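Local coordinates for metallo-beta-lactamase domain-containing protein (Thermotoga maritima, PDB 3H3E), which binds zinc in a metallo-beta-lactamase fold and probably acts as a metal-dependent hydrolase, though its substrate is unknown, at residues 178-183 against 234-239. The protein carries 2 engineered substitutions. Sequence-based numbering, arbitrary orientation.
Sequences TGCSHR and PCHCTG. With ZN (zinc ion), chain B.
Cys237 and Cys180 tie the turn 235-238 to the loop that precedes helix 185-193 by a disulfide, with His236 lying against the sulfur of Cys180. Cys235 lies near the end of strand 231-235, and its own sulfur is paired elsewhere, in a second disulfide to Cys257. A type II' beta turn from Cys235 to Thr238 then swings His236 and Cys237 onto the first loop. His236 holds CG anti to its backbone N (chi1 -169°), and its ring reaches Cys180, CD2 lying 3.6 Å from Cys180 SG. The sulfur approaches the ring obliquely, 4.5 Å from its centroid, whereas Gly179 O sits at the ring edge, 3.8 Å from His236 CD2. On the same ring, ND1 is hydrogen-bonded to Asp21 OD1, which would hold the ring's rotation. Together with Asp73 and His74, His236 could form a second metal position, as in dinuclear members of the superfamily, but this is unconfirmed. Cys237, poorly ordered, supplies the covalent link: its SG lies 2.1 Å from Cys180 SG. Thr238 closes the turn, its N and OG1 both bonding Cys235 O from the same face of the carbonyl plane; OG1 is 2.8 Å from Cys235 O and also meets the backbone N of Phe207. Two residues beyond Cys180, His182 binds the zinc ion through NE2 at 2.4 Å, and His69 and His71 complete the three-histidine site of the fold. Cys180 SG stands 3.6 Å from the zinc ion but is not among its ligands, and its side chain also touches His69. No hydrogen bond joins the two segments, which are linked covalently by the disulfide. That bond occupies the Cys180 sulfur next to the metal, the Cys237 sulfur being farther off; a disulfide sulfur is a poor ligand, consistent with the all-histidine coordination.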
loop_
_atom_site.group_PDB
_atom_site.type_symbol
_atom_site.label_atom_id
_atom_site.label_comp_id
_atom_site.label_asym_id
_atom_site.label_seq_id
_atom_site.Cartn_x
_atom_site.Cartn_y
_atom_site.Cartn_z
ATOM N N THR A 178 3.342 1.150 -0.282
ATOM C CA THR A 178 2.734 -0.162 -0.136
ATOM C C THR A 178 1.493 -0.019 0.719
ATOM O O THR A 178 1.420 0.863 1.570
ATOM C CB THR A 178 3.725 -1.201 0.442
ATOM O OG1 THR A 178 3.087 -2.470 0.512
ATOM C CG2 THR A 178 4.184 -0.816 1.817
ATOM N N GLY A 179 0.501 -0.860 0.461
ATOM C CA GLY A 179 -0.761 -0.778 1.168
ATOM C C GLY A 179 -0.709 -1.576 2.444
ATOM O O GLY A 179 -0.820 -1.026 3.525
ATOM N N CYS A 180 -0.515 -2.881 2.330
ATOM C CA CYS A 180 -0.505 -3.718 3.518
ATOM C C CYS A 180 0.676 -4.698 3.584
ATOM O O CYS A 180 1.013 -5.207 4.651
ATOM C CB CYS A 180 -1.851 -4.443 3.666
ATOM S SG CYS A 180 -2.758 -4.011 5.138
ATOM N N SER A 181 1.301 -4.964 2.447
ATOM C CA SER A 181 2.449 -5.866 2.396
ATOM C C SER A 181 2.139 -7.253 2.939
ATOM O O SER A 181 2.794 -7.715 3.859
ATOM C CB SER A 181 3.622 -5.284 3.173
ATOM O OG SER A 181 3.926 -3.979 2.730
ATOM N N HIS A 182 1.163 -7.931 2.359
ATOM C CA HIS A 182 0.773 -9.250 2.847
ATOM C C HIS A 182 1.803 -10.306 2.474
ATOM O O HIS A 182 1.974 -11.315 3.157
ATOM C CB HIS A 182 -0.592 -9.631 2.284
ATOM C CG HIS A 182 -1.741 -8.977 2.991
ATOM N ND1 HIS A 182 -2.105 -9.305 4.279
ATOM C CD2 HIS A 182 -2.610 -8.022 2.586
ATOM C CE1 HIS A 182 -3.152 -8.582 4.634
ATOM N NE2 HIS A 182 -3.477 -7.795 3.626
ATOM N N ARG A 183 2.490 -10.063 1.373
ATOM C CA ARG A 183 3.477 -10.998 0.888
ATOM C C ARG A 183 4.812 -10.798 1.583
ATOM O O ARG A 183 5.731 -11.574 1.377
ATOM C CB ARG A 183 3.627 -10.863 -0.618
ATOM C CG ARG A 183 2.399 -11.316 -1.398
ATOM C CD ARG A 183 2.857 -11.784 -2.768
ATOM N NE ARG A 183 2.124 -12.958 -3.191
ATOM C CZ ARG A 183 2.661 -13.977 -3.842
ATOM N NH1 ARG A 183 3.940 -13.966 -4.150
ATOM N NH2 ARG A 183 1.911 -15.011 -4.181
ATOM N N PRO A 234 5.809 4.150 8.451
ATOM C CA PRO A 234 4.927 2.985 8.609
ATOM C C PRO A 234 3.502 3.376 8.982
ATOM O O PRO A 234 3.301 4.057 9.989
ATOM C CB PRO A 234 5.578 2.211 9.766
ATOM C CG PRO A 234 6.820 2.997 10.156
ATOM C CD PRO A 234 6.620 4.381 9.652
ATOM N N CYS A 235 2.529 2.935 8.195
ATOM C CA CYS A 235 1.140 3.325 8.405
ATOM C C CYS A 235 0.228 2.132 8.638
ATOM O O CYS A 235 0.672 0.997 8.541
ATOM C CB CYS A 235 0.634 4.063 7.173
ATOM S SG CYS A 235 1.712 5.328 6.562
ATOM N N HIS A 236 -1.044 2.399 8.944
ATOM C CA HIS A 236 -2.113 1.413 8.754
ATOM C C HIS A 236 -1.867 0.127 9.547
ATOM O O HIS A 236 -1.727 0.164 10.775
ATOM C CB HIS A 236 -2.264 1.130 7.247
ATOM C CG HIS A 236 -3.487 0.345 6.879
ATOM N ND1 HIS A 236 -4.710 0.540 7.484
ATOM C CD2 HIS A 236 -3.677 -0.622 5.946
ATOM C CE1 HIS A 236 -5.595 -0.290 6.951
ATOM N NE2 HIS A 236 -4.995 -1.010 6.018
ATOM N N CYS A 237 -1.787 -1.005 8.850
ATOM C CA CYS A 237 -1.619 -2.304 9.520
ATOM C C CYS A 237 -0.391 -2.450 10.446
ATOM O O CYS A 237 -0.419 -3.231 11.393
ATOM C CB CYS A 237 -1.740 -3.520 8.554
ATOM S SG CYS A 237 -1.631 -3.329 6.720
ATOM N N THR A 238 0.657 -1.675 10.196
ATOM C CA THR A 238 1.978 -1.951 10.764
ATOM C C THR A 238 2.025 -2.387 12.238
ATOM O O THR A 238 2.468 -3.487 12.537
ATOM C CB THR A 238 2.953 -0.800 10.495
ATOM O OG1 THR A 238 2.946 -0.492 9.093
ATOM C CG2 THR A 238 4.354 -1.202 10.908
ATOM N N GLY A 239 1.586 -1.539 13.156
ATOM C CA GLY A 239 1.539 -1.934 14.552
ATOM C C GLY A 239 2.535 -1.231 15.451
ATOM O O GLY A 239 3.691 -1.062 15.085
HETATM ZN ZN ZN B . -5.171 -6.135 3.584
#